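Side-chain contacts in succinylglutamate desuccinylase (Chromobacterium violaceum, PDB 1YW4), which probably hydrolyses N-succinylglutamate to succinate and glutamate, the last step of arginine breakdown by the succinyltransferase pathway, using one zinc ion per subunit: residues L27-L32 with V37-D42; N81-V86 with A137-R142; L85-N90 with E129-E134; L32-V37 with A125-T130; D47-S52 with G238-P243. One frame throughout, in Å; residues are numbered along the deposited sequence.

All five contacts lie on or around the strands 27-33, 36-39, 83-88 and 48-53, which are neighbours in that order. Contact 1 joins the first two edge to edge with backbone hydrogen bonds and carries a salt-bridge network; contact 4 takes the turn between them and lays it on helix 120-137. Contact 3 packs the same helix on strand 83-88, about 4 Å from contact 4 between centres, and both are buried and largely apolar. Contact 5, also buried, sets helix 230-241 against strand 48-53. Contact 2 differs: one arginine near the start of strand 83-88 packs against a partly exposed loop, its bonds made to residues flanking the two segments or beyond.

Contact 1 of 5, residues L27-L32 with V37-D42; sequences LAARWL and VELNGD
Strands 27-33 and 36-39 form an antiparallel beta hairpin, and this contact runs along its two arms. Arg30 and Glu38 are a hydrogen-bonded pair: Arg30 N gives to Glu38 O at 2.8 Å and Glu38 N returns to Arg30 O, both nearly straight. Nearer the open end the link from Asn40 N to Ala28 O is weak. The non-hydrogen-bonded pairs Ala29-Leu39 and Trp31-Val37 turn their side chains to the buried face. There Val37 CB sits 3.6 Å from the centroid of the six-membered ring of Trp31, only 6° off the ring normal, a CH-pi contact over the face. Ala29 CB fills in beside it, 3.9 Å from both Val37 CG2 and Leu39 CG, and Phe7 of helix 7-12 covers this side.

Polar groups occupy the other face. Arg30 runs extended from CG to NE and grips Asp42 end-on with two nitrogens: NH2 reaches OD2 at 2.6 Å and NH1 reaches OD1 at 3.1 Å. The two flat groups are turned 48° against each other, and OD1 is met from above the carboxylate plane. Glu38 OE2 adds a long salt bridge at 3.9 Å from Arg30 NH1, while Arg30 NE pairs with Glu20. Three acidic side chains thus surround one guanidinium, which probably offsets their mutual repulsion and favours their ionised form.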
# COMPACT_ATOMS: atom_id res chain seq x y z
N LEU A 27 -48.50 -0.08 -3.58
CA LEU A 27 -47.38 -0.57 -2.79
C LEU A 27 -47.67 -0.41 -1.29
O LEU A 27 -48.70 0.16 -0.90
CB LEU A 27 -46.09 0.16 -3.19
CG LEU A 27 -45.73 0.09 -4.69
CD1 LEU A 27 -44.40 0.80 -4.94
CD2 LEU A 27 -45.63 -1.36 -5.14
N ALA A 28 -46.77 -0.89 -0.45
CA ALA A 28 -47.02 -0.78 0.98
C ALA A 28 -45.75 -0.60 1.81
O ALA A 28 -44.66 -1.00 1.40
CB ALA A 28 -47.79 -2.00 1.47
N ALA A 29 -45.92 0.01 2.97
CA ALA A 29 -44.81 0.22 3.88
C ALA A 29 -45.14 -0.63 5.11
O ALA A 29 -46.19 -0.44 5.73
CB ALA A 29 -44.70 1.69 4.25
N ARG A 30 -44.26 -1.57 5.43
CA ARG A 30 -44.47 -2.47 6.56
C ARG A 30 -43.50 -2.22 7.69
O ARG A 30 -42.29 -2.26 7.49
CB ARG A 30 -44.35 -3.94 6.11
CG ARG A 30 -45.49 -4.43 5.23
CD ARG A 30 -45.24 -5.84 4.68
NE ARG A 30 -46.07 -6.08 3.51
CZ ARG A 30 -45.74 -6.85 2.48
NH1 ARG A 30 -44.57 -7.49 2.47
NH2 ARG A 30 -46.57 -6.98 1.44
N TRP A 31 -44.03 -1.93 8.87
CA TRP A 31 -43.17 -1.73 10.04
C TRP A 31 -42.85 -3.12 10.55
O TRP A 31 -43.74 -3.84 11.01
CB TRP A 31 -43.90 -0.90 11.10
CG TRP A 31 -44.04 0.51 10.66
CD1 TRP A 31 -45.07 1.05 9.93
CD2 TRP A 31 -43.06 1.55 10.80
NE1 TRP A 31 -44.78 2.36 9.61
CE2 TRP A 31 -43.56 2.69 10.13
CE3 TRP A 31 -41.81 1.62 11.42
CZ2 TRP A 31 -42.85 3.89 10.07
CZ3 TRP A 31 -41.10 2.82 11.35
CH2 TRP A 31 -41.63 3.94 10.68
N LEU A 32 -41.58 -3.49 10.46
CA LEU A 32 -41.11 -4.81 10.87
C LEU A 32 -40.72 -4.85 12.33
O LEU A 32 -40.68 -5.92 12.93
CB LEU A 32 -39.92 -5.22 10.01
CG LEU A 32 -40.11 -5.21 8.48
CD1 LEU A 32 -38.80 -5.63 7.82
CD2 LEU A 32 -41.23 -6.17 8.08
N VAL A 37 -38.80 -0.01 8.85
CA VAL A 37 -39.89 -0.04 7.89
C VAL A 37 -39.43 -0.44 6.48
O VAL A 37 -38.46 0.10 5.93
CB VAL A 37 -40.65 1.34 7.85
CG1 VAL A 37 -39.71 2.46 7.43
CG2 VAL A 37 -41.87 1.25 6.92
N GLU A 38 -40.12 -1.42 5.92
CA GLU A 38 -39.81 -1.95 4.60
C GLU A 38 -40.84 -1.46 3.58
O GLU A 38 -42.05 -1.63 3.79
CB GLU A 38 -39.82 -3.47 4.66
CG GLU A 38 -39.52 -4.14 3.35
CD GLU A 38 -39.93 -5.59 3.36
OE1 GLU A 38 -39.05 -6.46 3.48
OE2 GLU A 38 -41.15 -5.86 3.26
N LEU A 39 -40.37 -0.88 2.48
CA LEU A 39 -41.26 -0.37 1.44
C LEU A 39 -40.99 -1.12 0.13
O LEU A 39 -39.84 -1.37 -0.22
CB LEU A 39 -41.06 1.15 1.23
CG LEU A 39 -41.29 2.11 2.41
CD1 LEU A 39 -40.06 2.09 3.31
CD2 LEU A 39 -41.53 3.53 1.91
N ASN A 40 -42.06 -1.49 -0.58
CA ASN A 40 -41.93 -2.20 -1.86
C ASN A 40 -41.12 -3.49 -1.71
O ASN A 40 -40.43 -3.92 -2.63
CB ASN A 40 -41.25 -1.29 -2.89
CG ASN A 40 -41.46 -1.76 -4.32
OD1 ASN A 40 -40.62 -1.52 -5.20
ND2 ASN A 40 -42.58 -2.42 -4.57
N GLY A 41 -41.21 -4.10 -0.53
CA GLY A 41 -40.49 -5.34 -0.28
C GLY A 41 -40.84 -6.49 -1.21
O GLY A 41 -39.99 -7.33 -1.52
N ASP A 42 -42.09 -6.54 -1.66
CA ASP A 42 -42.53 -7.60 -2.55
C ASP A 42 -42.05 -7.46 -3.99
O ASP A 42 -42.36 -8.30 -4.84
CB ASP A 42 -44.06 -7.71 -2.54
CG ASP A 42 -44.61 -8.06 -1.18
OD1 ASP A 42 -43.85 -8.63 -0.37
OD2 ASP A 42 -45.79 -7.78 -0.92

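Contact 2 of 5, residues N81-V86 with A137-R142; sequences NCRLLV and AGARAR
Arg83 turns one face of its guanidinium to the carbonyl group of Gly138, with Ala139 N approaching obliquely. NH2 comes closest, 3.5 Å from Ala139 N and 3.7 Å from Gly138 C, with Gly138 O 4.0 Å above the guanidinium plane and displaced toward its rim. The methyl group of Ala139 also touches the arginine, its CB 3.9 Å from Arg83 NH2. No hydrogen bond crosses between the two segments; the group is packed against the peptide rather than bonded to it. Its chain leaves the strand with CG and CD extended and then bends at chi3 (71°), and this bend swings the flat end round toward the loop.

Gly138 and Ala139 belong to the connection between helix 120-137 and strand 143-151 in the catalytic domain, and Arg83 stands near the beginning of strand 83-88, so the contact joins the exit of a helix to the sheet it packs on. What holds the buried guanidinium lies outside the two segments, in bonds to three parts of the chain that should restrict its rotation. NE bonds to Gly41 O, NH2 bonds to Ser48 OG and to Phe135 O near the end of the helix, and the ring of Phe135 makes a cation-pi contact.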
# COMPACT_ATOMS: atom_id res chain seq x y z
N ASN A 81 -38.66 2.13 -6.92
CA ASN A 81 -38.55 0.94 -7.75
C ASN A 81 -37.51 -0.04 -7.24
O ASN A 81 -36.92 -0.80 -8.00
CB ASN A 81 -38.23 1.34 -9.19
CG ASN A 81 -39.38 2.05 -9.85
OD1 ASN A 81 -40.42 1.44 -10.13
ND2 ASN A 81 -39.22 3.34 -10.09
N CYS A 82 -37.29 -0.03 -5.93
CA CYS A 82 -36.34 -0.95 -5.31
C CYS A 82 -36.96 -1.49 -4.03
O CYS A 82 -37.93 -0.93 -3.51
CB CYS A 82 -35.04 -0.24 -4.91
SG CYS A 82 -34.24 0.79 -6.13
N ARG A 83 -36.39 -2.57 -3.52
CA ARG A 83 -36.83 -3.12 -2.25
C ARG A 83 -36.07 -2.23 -1.27
O ARG A 83 -34.84 -2.22 -1.26
CB ARG A 83 -36.36 -4.56 -2.08
CG ARG A 83 -37.05 -5.56 -2.99
CD ARG A 83 -36.56 -6.96 -2.71
NE ARG A 83 -37.03 -7.48 -1.42
CZ ARG A 83 -36.23 -7.94 -0.46
NH1 ARG A 83 -36.75 -8.41 0.66
NH2 ARG A 83 -34.92 -7.93 -0.62
N LEU A 84 -36.80 -1.47 -0.45
CA LEU A 84 -36.18 -0.55 0.49
C LEU A 84 -36.48 -0.84 1.96
O LEU A 84 -37.64 -0.98 2.36
CB LEU A 84 -36.64 0.88 0.17
CG LEU A 84 -36.32 2.00 1.17
CD1 LEU A 84 -34.82 2.15 1.29
CD2 LEU A 84 -36.95 3.32 0.72
N LEU A 85 -35.43 -0.93 2.76
CA LEU A 85 -35.59 -1.12 4.19
C LEU A 85 -34.91 0.07 4.89
O LEU A 85 -33.72 0.28 4.71
CB LEU A 85 -34.94 -2.42 4.65
CG LEU A 85 -34.94 -2.65 6.17
CD1 LEU A 85 -36.35 -2.55 6.74
CD2 LEU A 85 -34.36 -4.03 6.45
N VAL A 86 -35.68 0.84 5.64
CA VAL A 86 -35.14 1.98 6.38
C VAL A 86 -35.08 1.62 7.86
O VAL A 86 -36.04 1.07 8.42
CB VAL A 86 -36.02 3.24 6.23
CG1 VAL A 86 -35.49 4.35 7.13
CG2 VAL A 86 -36.01 3.72 4.77
N ALA A 137 -31.60 -11.70 2.31
CA ALA A 137 -31.72 -13.09 1.89
C ALA A 137 -32.76 -13.19 0.77
O ALA A 137 -32.68 -14.08 -0.08
CB ALA A 137 -32.13 -13.96 3.08
N GLY A 138 -33.73 -12.27 0.77
CA GLY A 138 -34.77 -12.27 -0.24
C GLY A 138 -34.39 -11.50 -1.49
O GLY A 138 -35.14 -11.46 -2.46
N ALA A 139 -33.22 -10.89 -1.47
CA ALA A 139 -32.75 -10.11 -2.61
C ALA A 139 -32.34 -10.98 -3.80
O ALA A 139 -31.66 -11.99 -3.63
CB ALA A 139 -31.58 -9.23 -2.18
N ARG A 140 -32.75 -10.58 -4.99
CA ARG A 140 -32.40 -11.33 -6.19
C ARG A 140 -31.53 -10.50 -7.12
O ARG A 140 -30.90 -11.03 -8.03
CB ARG A 140 -33.68 -11.79 -6.91
CG ARG A 140 -34.38 -12.92 -6.17
CD ARG A 140 -33.52 -14.17 -6.20
NE ARG A 140 -33.50 -14.89 -4.92
CZ ARG A 140 -34.57 -15.42 -4.34
NH1 ARG A 140 -34.44 -16.05 -3.18
NH2 ARG A 140 -35.76 -15.31 -4.90
N ALA A 141 -31.50 -9.20 -6.87
CA ALA A 141 -30.70 -8.29 -7.67
C ALA A 141 -29.57 -7.77 -6.79
O ALA A 141 -28.98 -8.53 -6.01
CB ALA A 141 -31.55 -7.13 -8.18
N ARG A 142 -29.26 -6.48 -6.90
CA ARG A 142 -28.18 -5.91 -6.10
C ARG A 142 -28.56 -5.77 -4.62
O ARG A 142 -29.72 -5.57 -4.28
CB ARG A 142 -27.78 -4.54 -6.66
CG ARG A 142 -27.26 -4.57 -8.09
CD ARG A 142 -26.71 -3.20 -8.48
NE ARG A 142 -27.74 -2.17 -8.44
CZ ARG A 142 -27.48 -0.86 -8.49
NH1 ARG A 142 -26.23 -0.43 -8.58
NH2 ARG A 142 -28.48 0.01 -8.46

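Contact 3 of 5, residues L85-N90 with E129-E134; sequences LVMFAN and ETLAAE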
# COMPACT_ATOMS: atom_id res chain seq x y z
N LEU A 85 -35.43 -0.93 2.76
CA LEU A 85 -35.59 -1.12 4.19
C LEU A 85 -34.91 0.07 4.89
O LEU A 85 -33.72 0.28 4.71
CB LEU A 85 -34.94 -2.42 4.65
CG LEU A 85 -34.94 -2.65 6.17
CD1 LEU A 85 -36.35 -2.55 6.74
CD2 LEU A 85 -34.36 -4.03 6.45
N VAL A 86 -35.68 0.84 5.64
CA VAL A 86 -35.14 1.98 6.38
C VAL A 86 -35.08 1.62 7.86
O VAL A 86 -36.04 1.07 8.42
CB VAL A 86 -36.02 3.24 6.23
CG1 VAL A 86 -35.49 4.35 7.13
CG2 VAL A 86 -36.01 3.72 4.77
N MSE A 87 -33.94 1.91 8.47
CA MSE A 87 -33.75 1.65 9.88
C MSE A 87 -33.31 2.87 10.67
O MSE A 87 -32.26 3.46 10.39
CB MSE A 87 -32.69 0.57 10.09
CG MSE A 87 -33.05 -0.80 9.63
SE MSE A 87 -31.62 -2.02 10.02
CE MSE A 87 -32.59 -3.61 10.40
N PHE A 88 -34.13 3.29 11.63
CA PHE A 88 -33.78 4.38 12.52
C PHE A 88 -33.20 3.49 13.63
O PHE A 88 -33.93 2.98 14.48
CB PHE A 88 -35.04 5.12 12.98
CG PHE A 88 -35.74 5.87 11.88
CD1 PHE A 88 -37.01 5.51 11.46
CD2 PHE A 88 -35.08 6.91 11.21
CE1 PHE A 88 -37.62 6.16 10.39
CE2 PHE A 88 -35.68 7.57 10.13
CZ PHE A 88 -36.95 7.20 9.72
N ALA A 89 -31.89 3.29 13.57
CA ALA A 89 -31.16 2.37 14.44
C ALA A 89 -31.24 2.45 15.94
O ALA A 89 -31.76 1.53 16.58
CB ALA A 89 -29.71 2.32 14.00
N ASN A 90 -30.70 3.50 16.53
CA ASN A 90 -30.72 3.62 17.97
C ASN A 90 -31.83 4.58 18.37
O ASN A 90 -31.58 5.76 18.59
CB ASN A 90 -29.37 4.13 18.47
CG ASN A 90 -29.15 3.84 19.94
OD1 ASN A 90 -30.11 3.75 20.70
ND2 ASN A 90 -27.89 3.69 20.34
N GLU A 129 -29.46 -6.85 13.02
CA GLU A 129 -28.67 -7.80 12.24
C GLU A 129 -29.61 -8.81 11.60
O GLU A 129 -29.58 -9.05 10.39
CB GLU A 129 -27.67 -8.57 13.13
CG GLU A 129 -26.58 -7.74 13.78
CD GLU A 129 -25.46 -8.59 14.37
OE1 GLU A 129 -25.72 -9.77 14.69
OE2 GLU A 129 -24.33 -8.09 14.53
N THR A 130 -30.48 -9.38 12.42
CA THR A 130 -31.43 -10.38 11.94
C THR A 130 -32.34 -9.82 10.84
O THR A 130 -32.50 -10.45 9.79
CB THR A 130 -32.28 -10.89 13.11
OG1 THR A 130 -31.42 -11.47 14.10
CG2 THR A 130 -33.28 -11.94 12.64
N LEU A 131 -32.93 -8.65 11.08
CA LEU A 131 -33.80 -8.03 10.09
C LEU A 131 -33.05 -7.79 8.77
O LEU A 131 -33.57 -8.09 7.70
CB LEU A 131 -34.35 -6.70 10.63
CG LEU A 131 -35.60 -6.78 11.51
CD1 LEU A 131 -35.42 -7.82 12.59
CD2 LEU A 131 -35.88 -5.40 12.14
N ALA A 132 -31.83 -7.27 8.85
CA ALA A 132 -31.03 -7.02 7.67
C ALA A 132 -30.74 -8.34 6.97
O ALA A 132 -30.83 -8.42 5.75
CB ALA A 132 -29.71 -6.32 8.04
N ALA A 133 -30.38 -9.37 7.73
CA ALA A 133 -30.09 -10.67 7.13
C ALA A 133 -31.30 -11.21 6.38
O ALA A 133 -31.17 -11.68 5.25
CB ALA A 133 -29.65 -11.66 8.20
N GLU A 134 -32.48 -11.15 6.99
CA GLU A 134 -33.69 -11.66 6.35
C GLU A 134 -34.06 -10.81 5.13
O GLU A 134 -34.55 -11.33 4.13
CB GLU A 134 -34.85 -11.69 7.34
CG GLU A 134 -34.57 -12.52 8.58
CD GLU A 134 -35.73 -12.54 9.57
OE1 GLU A 134 -36.50 -11.56 9.61
OE2 GLU A 134 -35.86 -13.54 10.32
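Strand 85-88 and helix 129-134 run almost exactly antiparallel, their N-to-C directions 172° apart and their axes 10.6 Å from each other, with Leu85 and Ala132 the closest pair of CA atoms at 8.2 Å. Met87, present as selenomethionine, bridges this gap with its terminal methyl. Its CE rests 3.6 Å from Leu131 CB, 4.1 Å from Leu131 CD2 and 4.0 Å from Ala132 N, touching the helix where the backbone enters Ala132. The chain is straight through CG (chi2 -179°); the last torsion, 146°, departs from the straight chain and lays CE against Leu131 CB. The side chain as a whole lies about 14 Å from the zinc ion.

Leu85, two residues earlier on the same strand face, makes a looser approach: its CD2 stays 4.3 Å from Leu131 O. Leu50 of the adjoining strand 48-53 touches Ala132 as well as Leu85 and Met87. Phe198 of helix 198-205 meets both Met87 and Ala132.

With no polar bond between the two segments, this is apolar helix-on-sheet packing, helix 120-137 lying over the sheet of the zinc-dependent catalytic domain of the AspA/AstE family.

Contact 4 of 5, residues L32-V37 with A125-T130; sequences LAPGCV and AAELET
Cys36 and Leu128 make the tight end of a contact between a beta hairpin and helix 120-137. The hairpin joins strands 27-33 and 36-39 through a type II turn from Ala33 to Cys36, closed by the bond from Cys36 N to Ala33 O at 3.0 Å, and a classic beta bulge sits beside it, with Leu32 and Ala33 both facing Cys36. The sulfur SG of Cys36 reaches Leu128 CD2 at 3.6 Å. On the helix side a single methyl does the touching: CD1 of Leu128 continues the line of the chain (chi2 178°), and CD2, the side branch, meets the sulfur. Both residues are buried, and Met87 of strand 83-88 touches each of them, so this end merges with the packing of helix on strand.

Toward the turn the contact slackens. Pro34 and Glu127 are partly exposed, and Pro34 CD stays 4.5 Å from Glu127 OE1. Glu127 is stretched out, with CG anti to the backbone N (chi1 174°), and brings its carboxylate up to a methyl rather than to a polar group of the hairpin. The charge is met elsewhere: OE1 forms a salt bridge with NH1 of Arg124, and the same nitrogen hydrogen-bonds to Pro34 O, linking turn and helix indirectly. Of the two carboxylate oxygens, OE2 of Glu127 lies nearer to Ala33 CB, at 3.9 Å.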
# COMPACT_ATOMS: atom_id res chain seq x y z
N LEU A 32 -41.58 -3.49 10.46
CA LEU A 32 -41.11 -4.81 10.87
C LEU A 32 -40.72 -4.85 12.33
O LEU A 32 -40.68 -5.92 12.93
CB LEU A 32 -39.92 -5.22 10.01
CG LEU A 32 -40.11 -5.21 8.48
CD1 LEU A 32 -38.80 -5.63 7.82
CD2 LEU A 32 -41.23 -6.17 8.08
N ALA A 33 -40.42 -3.69 12.90
CA ALA A 33 -40.01 -3.56 14.30
C ALA A 33 -39.96 -2.07 14.57
O ALA A 33 -40.19 -1.28 13.66
CB ALA A 33 -38.63 -4.18 14.52
N PRO A 34 -39.69 -1.67 15.82
CA PRO A 34 -39.63 -0.24 16.12
C PRO A 34 -38.58 0.43 15.24
O PRO A 34 -37.45 -0.04 15.12
CB PRO A 34 -39.26 -0.21 17.60
CG PRO A 34 -39.95 -1.45 18.12
CD PRO A 34 -39.58 -2.46 17.06
N GLY A 35 -38.96 1.52 14.59
CA GLY A 35 -38.01 2.21 13.73
C GLY A 35 -37.53 1.46 12.50
O GLY A 35 -36.59 1.93 11.84
N CYS A 36 -38.12 0.31 12.17
CA CYS A 36 -37.71 -0.42 10.98
C CYS A 36 -38.91 -0.55 10.06
O CYS A 36 -39.91 -1.15 10.45
CB CYS A 36 -37.17 -1.80 11.36
SG CYS A 36 -35.75 -1.66 12.52
N VAL A 37 -38.80 -0.01 8.85
CA VAL A 37 -39.89 -0.04 7.89
C VAL A 37 -39.43 -0.44 6.48
O VAL A 37 -38.46 0.10 5.93
CB VAL A 37 -40.65 1.34 7.85
CG1 VAL A 37 -39.71 2.46 7.43
CG2 VAL A 37 -41.87 1.25 6.92
N ALA A 125 -29.14 -4.19 18.55
CA ALA A 125 -28.17 -4.50 17.51
C ALA A 125 -28.45 -5.88 16.91
O ALA A 125 -28.41 -6.05 15.68
CB ALA A 125 -26.75 -4.45 18.09
N ALA A 126 -28.72 -6.88 17.76
CA ALA A 126 -28.99 -8.24 17.29
C ALA A 126 -30.26 -8.29 16.45
O ALA A 126 -30.34 -9.01 15.45
CB ALA A 126 -29.11 -9.21 18.48
N GLU A 127 -31.26 -7.51 16.85
CA GLU A 127 -32.51 -7.45 16.11
C GLU A 127 -32.27 -6.86 14.72
O GLU A 127 -32.80 -7.35 13.72
CB GLU A 127 -33.52 -6.60 16.89
CG GLU A 127 -34.83 -6.35 16.15
CD GLU A 127 -35.81 -5.55 16.98
OE1 GLU A 127 -35.55 -4.37 17.25
OE2 GLU A 127 -36.85 -6.11 17.37
N LEU A 128 -31.47 -5.80 14.66
CA LEU A 128 -31.16 -5.14 13.39
C LEU A 128 -30.37 -6.06 12.45
O LEU A 128 -30.56 -6.02 11.23
CB LEU A 128 -30.40 -3.84 13.64
CG LEU A 128 -31.15 -2.74 14.43
CD1 LEU A 128 -30.22 -1.55 14.62
CD2 LEU A 128 -32.43 -2.30 13.69
N GLU A 129 -29.46 -6.85 13.02
CA GLU A 129 -28.67 -7.80 12.24
C GLU A 129 -29.61 -8.81 11.60
O GLU A 129 -29.58 -9.05 10.39
CB GLU A 129 -27.67 -8.57 13.13
CG GLU A 129 -26.58 -7.74 13.78
CD GLU A 129 -25.46 -8.59 14.37
OE1 GLU A 129 -25.72 -9.77 14.69
OE2 GLU A 129 -24.33 -8.09 14.53
N THR A 130 -30.48 -9.38 12.42
CA THR A 130 -31.43 -10.38 11.94
C THR A 130 -32.34 -9.82 10.84
O THR A 130 -32.50 -10.45 9.79
CB THR A 130 -32.28 -10.89 13.11
OG1 THR A 130 -31.42 -11.47 14.10
CG2 THR A 130 -33.28 -11.94 12.64

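Contact 5 of 5, residues D47-S52 with G238-P243; sequences DSVLLS and GLLSNP
Val49 gives up more surface than any other residue here, and both of its methyls meet the helix. CG2 faces Leu239 tip to tip, 3.7 Å from its CD2 and 4.1 Å from its CG. CG1 takes the neighbouring residue, standing 4.4 Å from Leu240 CD2 in a looser touch. With chi1 at 176°, CG1 is anti to the backbone N and points to Leu240, which leaves CG2, beside that N, for Leu239. Leu239 also packs on Leu144 and Tyr146 of strand 143-151, while Leu240 touches Leu84 of strand 83-88, so the pair spreads across three adjoining strands.

These leucines lie in the last turn of helix 230-241, which packs on strand 48-53 of the catalytic domain; Asn242, the first residue to leave helical geometry, still bonds through its N to Gly238 O at 2.9 Å.

Beyond that turn Asp47 meets Pro243. Its OD2 lies 3.6 Å from Pro243 CB and 4.0 Å from Pro243 CG, a carboxylate oxygen resting against the ring's carbons as the two side chains pass at a slant. That oxygen also forms a salt bridge with NE of Arg142, while the ring of Pro243 also touches Cys82.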
# COMPACT_ATOMS: atom_id res chain seq x y z
N ASP A 47 -33.55 -4.20 -7.22
CA ASP A 47 -32.38 -4.01 -6.36
C ASP A 47 -32.87 -3.78 -4.94
O ASP A 47 -33.91 -3.17 -4.73
CB ASP A 47 -31.56 -2.80 -6.80
CG ASP A 47 -30.84 -3.02 -8.11
OD1 ASP A 47 -30.38 -4.16 -8.34
OD2 ASP A 47 -30.73 -2.06 -8.90
N SER A 48 -32.10 -4.26 -3.97
CA SER A 48 -32.47 -4.12 -2.57
C SER A 48 -31.58 -3.11 -1.88
O SER A 48 -30.35 -3.23 -1.88
CB SER A 48 -32.38 -5.47 -1.87
OG SER A 48 -33.34 -6.37 -2.42
N VAL A 49 -32.20 -2.11 -1.27
CA VAL A 49 -31.45 -1.06 -0.60
C VAL A 49 -31.74 -0.96 0.89
O VAL A 49 -32.89 -0.91 1.29
CB VAL A 49 -31.73 0.31 -1.28
CG1 VAL A 49 -31.04 1.43 -0.53
CG2 VAL A 49 -31.22 0.26 -2.73
N LEU A 50 -30.68 -0.96 1.69
CA LEU A 50 -30.80 -0.84 3.14
C LEU A 50 -30.19 0.50 3.54
O LEU A 50 -29.00 0.73 3.31
CB LEU A 50 -30.06 -1.97 3.86
CG LEU A 50 -29.94 -1.82 5.38
CD1 LEU A 50 -31.32 -1.68 5.98
CD2 LEU A 50 -29.21 -3.03 5.98
N LEU A 51 -30.99 1.38 4.11
CA LEU A 51 -30.49 2.67 4.58
C LEU A 51 -30.66 2.69 6.09
O LEU A 51 -31.78 2.60 6.61
CB LEU A 51 -31.26 3.83 3.97
CG LEU A 51 -31.35 3.96 2.44
CD1 LEU A 51 -32.15 5.22 2.09
CD2 LEU A 51 -29.97 4.02 1.82
N SER A 52 -29.56 2.80 6.81
CA SER A 52 -29.65 2.87 8.25
C SER A 52 -29.10 4.23 8.68
O SER A 52 -28.14 4.73 8.09
CB SER A 52 -28.87 1.72 8.90
OG SER A 52 -27.52 1.70 8.49
N GLY A 238 -32.27 9.28 -6.44
CA GLY A 238 -32.10 8.75 -7.78
C GLY A 238 -31.97 7.24 -7.78
O GLY A 238 -32.38 6.56 -8.72
N LEU A 239 -31.38 6.71 -6.71
CA LEU A 239 -31.22 5.27 -6.59
C LEU A 239 -32.58 4.60 -6.40
O LEU A 239 -32.90 3.63 -7.07
CB LEU A 239 -30.30 4.94 -5.41
CG LEU A 239 -30.21 3.46 -5.07
CD1 LEU A 239 -29.72 2.69 -6.29
CD2 LEU A 239 -29.27 3.24 -3.89
N LEU A 240 -33.38 5.14 -5.49
CA LEU A 240 -34.70 4.55 -5.22
C LEU A 240 -35.63 4.65 -6.43
O LEU A 240 -36.37 3.71 -6.72
CB LEU A 240 -35.35 5.24 -4.03
CG LEU A 240 -34.52 5.19 -2.74
CD1 LEU A 240 -35.23 5.98 -1.67
CD2 LEU A 240 -34.31 3.74 -2.32
N SER A 241 -35.60 5.78 -7.13
CA SER A 241 -36.46 5.97 -8.29
C SER A 241 -35.99 5.19 -9.51
O SER A 241 -36.71 4.34 -10.04
CB SER A 241 -36.55 7.45 -8.65
OG SER A 241 -37.37 8.13 -7.73
N ASN A 242 -34.77 5.49 -9.95
CA ASN A 242 -34.19 4.82 -11.11
C ASN A 242 -32.82 4.26 -10.75
O ASN A 242 -31.79 4.88 -11.01
CB ASN A 242 -34.07 5.80 -12.28
CG ASN A 242 -33.49 5.16 -13.52
OD1 ASN A 242 -33.90 4.07 -13.92
ND2 ASN A 242 -32.53 5.83 -14.13
N PRO A 243 -32.81 3.06 -10.16
CA PRO A 243 -31.59 2.37 -9.74
C PRO A 243 -30.75 1.80 -10.88
O PRO A 243 -29.62 1.35 -10.67
CB PRO A 243 -32.12 1.28 -8.82
CG PRO A 243 -33.41 0.92 -9.47
CD PRO A 243 -34.00 2.27 -9.80